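Local coordinates for putative arylalkylamine N-Acetyltransferase 7 (PDB 4FD7), which probably transfers an acetyl group from acetyl-CoA to amine substrates, as a member of the GNAT family of N-acetyltransferases, at residues Trp30-Asp35 against Val89-Gly94. Numbering follows the deposited sequence.
Sequences WYRVQD and VCFREG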
ATOM      1  N   TRP A  30     -18.871 -13.774   2.048  1.00 16.62           N
ATOM      2  CA  TRP A  30     -17.496 -14.116   1.727  1.00 16.84           C
ATOM      3  C   TRP A  30     -16.887 -13.046   0.851  1.00 16.60           C
ATOM      4  O   TRP A  30     -17.566 -12.461   0.011  1.00 17.00           O
ATOM      5  CB  TRP A  30     -17.434 -15.456   0.996  1.00 17.95           C
ATOM      6  CG  TRP A  30     -17.527 -16.628   1.880  1.00 18.06           C
ATOM      7  CD1 TRP A  30     -18.653 -17.335   2.189  1.00 19.61           C
ATOM      8  CD2 TRP A  30     -16.449 -17.268   2.561  1.00 18.77           C
ATOM      9  NE1 TRP A  30     -18.341 -18.372   3.033  1.00 19.11           N
ATOM     10  CE2 TRP A  30     -16.988 -18.351   3.283  1.00 20.93           C
ATOM     11  CE3 TRP A  30     -15.071 -17.027   2.642  1.00 17.53           C
ATOM     12  CZ2 TRP A  30     -16.209 -19.191   4.077  1.00 18.54           C
ATOM     13  CZ3 TRP A  30     -14.296 -17.859   3.436  1.00 19.98           C
ATOM     14  CH2 TRP A  30     -14.863 -18.927   4.139  1.00 22.06           C
ATOM     15  N   TYR A  31     -15.594 -12.795   1.060  1.00 14.83           N
ATOM     16  CA  TYR A  31     -14.830 -11.905   0.216  1.00 15.14           C
ATOM     17  C   TYR A  31     -13.591 -12.660  -0.249  1.00 16.41           C
ATOM     18  O   TYR A  31     -13.224 -13.675   0.338  1.00 16.50           O
ATOM     19  CB  TYR A  31     -14.349 -10.684   1.011  1.00 15.38           C
ATOM     20  CG  TYR A  31     -15.437  -9.768   1.535  1.00 17.39           C
ATOM     21  CD1 TYR A  31     -15.781  -8.605   0.852  1.00 17.62           C
ATOM     22  CD2 TYR A  31     -16.095 -10.050   2.723  1.00 18.01           C
ATOM     23  CE1 TYR A  31     -16.772  -7.750   1.336  1.00 19.66           C
ATOM     24  CE2 TYR A  31     -17.077  -9.213   3.212  1.00 19.30           C
ATOM     25  CZ  TYR A  31     -17.412  -8.064   2.518  1.00 22.25           C
ATOM     26  OH  TYR A  31     -18.395  -7.221   3.009  1.00 22.06           O
ATOM     27  N   ARG A  32     -12.932 -12.151  -1.280  1.00 15.65           N
ATOM     28  CA  ARG A  32     -11.652 -12.710  -1.685  1.00 15.02           C
ATOM     29  C   ARG A  32     -10.661 -11.585  -1.967  1.00 14.88           C
ATOM     30  O   ARG A  32     -11.063 -10.455  -2.282  1.00 12.02           O
ATOM     31  CB  ARG A  32     -11.804 -13.585  -2.927  1.00 16.39           C
ATOM     32  CG  ARG A  32     -12.306 -12.830  -4.156  1.00 17.62           C
ATOM     33  CD  ARG A  32     -12.518 -13.767  -5.325  1.00 17.17           C
ATOM     34  NE  ARG A  32     -12.896 -13.049  -6.539  1.00 19.46           N
ATOM     35  CZ  ARG A  32     -14.139 -12.684  -6.833  1.00 20.56           C
ATOM     36  NH1 ARG A  32     -15.134 -12.968  -6.003  1.00 20.21           N
ATOM     37  NH2 ARG A  32     -14.384 -12.029  -7.958  1.00 21.12           N
ATOM     38  N   VAL A  33      -9.378 -11.916  -1.844  1.00 12.98           N
ATOM     39  CA  VAL A  33      -8.291 -11.044  -2.271  1.00 13.42           C
ATOM     40  C   VAL A  33      -7.527 -11.787  -3.371  1.00 14.88           C
ATOM     41  O   VAL A  33      -7.144 -12.952  -3.195  1.00 13.10           O
ATOM     42  CB  VAL A  33      -7.317 -10.721  -1.129  1.00 14.37           C
ATOM     43  CG1 VAL A  33      -6.338  -9.612  -1.577  1.00 12.04           C
ATOM     44  CG2 VAL A  33      -8.071 -10.310   0.138  1.00 12.68           C
ATOM     45  N   GLN A  34      -7.328 -11.128  -4.507  1.00 13.76           N
ATOM     46  CA  GLN A  34      -6.736 -11.790  -5.667  1.00 13.39           C
ATOM     47  C   GLN A  34      -5.886 -10.844  -6.493  1.00 14.43           C
ATOM     48  O   GLN A  34      -5.917  -9.630  -6.279  1.00 10.95           O
ATOM     49  CB  GLN A  34      -7.835 -12.359  -6.571  1.00 14.01           C
ATOM     50  CG  GLN A  34      -8.780 -11.291  -7.144  1.00 15.51           C
ATOM     51  CD  GLN A  34      -9.578 -11.796  -8.337  1.00 15.08           C
ATOM     52  OE1 GLN A  34     -10.660 -12.363  -8.185  1.00 17.44           O
ATOM     53  NE2 GLN A  34      -9.055 -11.574  -9.526  1.00 13.58           N
ATOM     54  N   ASP A  35      -5.134 -11.409  -7.438  1.00 13.65           N
ATOM     55  CA  ASP A  35      -4.418 -10.594  -8.423  1.00 14.83           C
ATOM     56  C   ASP A  35      -5.397  -9.652  -9.098  1.00 14.06           C
ATOM     57  O   ASP A  35      -6.528 -10.041  -9.420  1.00 14.24           O
ATOM     58  CB  ASP A  35      -3.788 -11.460  -9.512  1.00 16.07           C
ATOM     59  CG  ASP A  35      -2.601 -12.252  -9.032  1.00 16.13           C
ATOM     60  OD1 ASP A  35      -1.782 -11.718  -8.245  1.00 13.37           O
ATOM     61  OD2 ASP A  35      -2.480 -13.422  -9.472  1.00 15.60           O
ATOM     62  N   VAL A  89      -6.429  -6.992  -5.134  1.00 12.52           N
ATOM     63  CA  VAL A  89      -7.763  -6.395  -5.113  1.00 14.35           C
ATOM     64  C   VAL A  89      -8.713  -7.277  -4.309  1.00 15.56           C
ATOM     65  O   VAL A  89      -8.572  -8.505  -4.310  1.00 13.07           O
ATOM     66  CB  VAL A  89      -8.317  -6.170  -6.550  1.00 13.26           C
ATOM     67  CG1 VAL A  89      -8.495  -7.497  -7.324  1.00 13.73           C
ATOM     68  CG2 VAL A  89      -9.650  -5.422  -6.516  1.00 15.37           C
ATOM     69  N   CYS A  90      -9.660  -6.651  -3.614  1.00 14.71           N
ATOM     70  CA  CYS A  90     -10.649  -7.388  -2.828  1.00 14.94           C
ATOM     71  C   CYS A  90     -12.025  -7.274  -3.474  1.00 16.17           C
ATOM     72  O   CYS A  90     -12.470  -6.178  -3.853  1.00 15.39           O
ATOM     73  CB  CYS A  90     -10.709  -6.850  -1.382  1.00 14.48           C
ATOM     74  SG  CYS A  90     -11.909  -7.659  -0.267  1.00 16.97           S
ATOM     75  N   PHE A  91     -12.692  -8.417  -3.609  1.00 15.44           N
ATOM     76  CA  PHE A  91     -14.080  -8.434  -4.092  1.00 18.87           C
ATOM     77  C   PHE A  91     -14.955  -9.149  -3.087  1.00 18.07           C
ATOM     78  O   PHE A  91     -14.503 -10.059  -2.403  1.00 16.47           O
ATOM     79  CB  PHE A  91     -14.208  -9.179  -5.430  1.00 15.83           C
ATOM     80  CG  PHE A  91     -13.479  -8.532  -6.577  1.00 18.58           C
ATOM     81  CD1 PHE A  91     -13.848  -7.276  -7.045  1.00 16.85           C
ATOM     82  CD2 PHE A  91     -12.434  -9.200  -7.210  1.00 16.70           C
ATOM     83  CE1 PHE A  91     -13.174  -6.689  -8.134  1.00 18.87           C
ATOM     84  CE2 PHE A  91     -11.752  -8.622  -8.287  1.00 18.14           C
ATOM     85  CZ  PHE A  91     -12.123  -7.368  -8.751  1.00 18.34           C
ATOM     86  N   ARG A  92     -16.211  -8.729  -3.006  1.00 18.05           N
ATOM     87  CA  ARG A  92     -17.235  -9.471  -2.288  1.00 18.62           C
ATOM     88  C   ARG A  92     -17.843 -10.490  -3.257  1.00 22.11           C
ATOM     89  O   ARG A  92     -18.154 -10.149  -4.395  1.00 22.93           O
ATOM     90  CB  ARG A  92     -18.317  -8.495  -1.811  1.00 20.62           C
ATOM     91  CG  ARG A  92     -19.393  -9.105  -0.915  1.00 22.65           C
ATOM     92  CD  ARG A  92     -20.292  -7.986  -0.431  1.00 23.69           C
ATOM     93  NE  ARG A  92     -20.697  -7.143  -1.550  1.00 25.95           N
ATOM     94  CZ  ARG A  92     -21.957  -6.964  -1.932  1.00 28.02           C
ATOM     95  NH1 ARG A  92     -22.941  -7.551  -1.263  1.00 29.60           N
ATOM     96  NH2 ARG A  92     -22.231  -6.188  -2.974  1.00 26.40           N
ATOM     97  N   GLU A  93     -17.981 -11.743  -2.820  1.00 23.08           N
ATOM     98  CA  GLU A  93     -18.596 -12.783  -3.643  1.00 24.65           C
ATOM     99  C   GLU A  93     -19.986 -12.346  -4.055  1.00 24.76           C
ATOM    100  O   GLU A  93     -20.813 -12.033  -3.203  1.00 27.00           O
ATOM    101  CB  GLU A  93     -18.701 -14.107  -2.885  1.00 23.86           C
ATOM    102  CG  GLU A  93     -17.397 -14.647  -2.354  1.00 23.32           C
ATOM    103  CD  GLU A  93     -16.408 -14.998  -3.431  1.00 24.40           C
ATOM    104  OE1 GLU A  93     -15.197 -14.977  -3.121  1.00 19.80           O
ATOM    105  OE2 GLU A  93     -16.838 -15.301  -4.576  1.00 25.73           O
ATOM    106  N   GLY A  94     -20.227 -12.315  -5.359  1.00 25.79           N
ATOM    107  CA  GLY A  94     -21.513 -11.918  -5.894  1.00 26.49           C
ATOM    108  C   GLY A  94     -21.453 -10.584  -6.613  1.00 27.61           C
ATOM    109  O   GLY A  94     -22.427 -10.178  -7.251  1.00 30.80           O
TER
HETATM  110  O   HOH W   1     -13.925 -15.738  -1.046  1.00 26.44           O
HETATM  111  O   HOH W   2     -18.322 -13.310  -6.675  1.00 40.21           O
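Arg-32 and Phe-91 face each other as a hydrogen-bonded antiparallel pair: Arg-32 N donates to Phe-91 O (2.8 Å) and Phe-91 N returns a bond to Arg-32 O. Gln-34 and Val-89 repeat this reciprocal pattern, and strands 30-35 and 89-92 run antiparallel. Beyond the last paired residue, Glu-93 N still reaches Trp-30 O at 2.9 Å.

On the face carrying Arg-32, Gln-34, Val-89 and Phe-91, Arg-32 and Gln-34 form a polar network, joined by Glu-93 from beyond the strand end. The extended chain of Arg-32 brings its guanidinium over Phe-91 CB, which sits beneath the centre of one face. In the guanidinium plane, NE donates to Gln-34 OE1 (2.9 Å, N-H...O 171°), while Gln-34 NE2 bonds Asp-35 O; together the two bonds fix the rotation of the amide, whose plane stands 88° to the Phe-91 ring. A longer salt bridge joins Arg-32 NH1 to Glu-93 OE2 (3.2 Å), the bend at chi2 (-64°) folding the glutamate back toward the arginine. Glu-93 OE1 is also salt-bridged to Arg-17 on strand 14-21, and one water donates to both this oxygen and Tyr-31 O.

Apolar contact dominates the Tyr-31/Arg-92 face. There Arg-92 CG makes an off-centre CH-pi contact, 4.2 Å from the Tyr-31 ring centroid, and Cys-90 SG approaches the same ring obliquely. The polar ends bond elsewhere, Tyr-31 OH to Lys-21 O and Arg-92 to Asp-22.

Strands 28-35 and 88-92 are neighbours in the antiparallel sheet, joined by a mostly helical excursion, which corresponds to β1 and β2 of the GNAT fold, with strand 14-21 added outside. The chemistry implies dual fastening: backbone bonds set the register, and the carboxylate of Glu-93, shared by two arginines and probably stabilised as an anion, ties strand 14-21 to the end of strand 88-92 across the intervening strand.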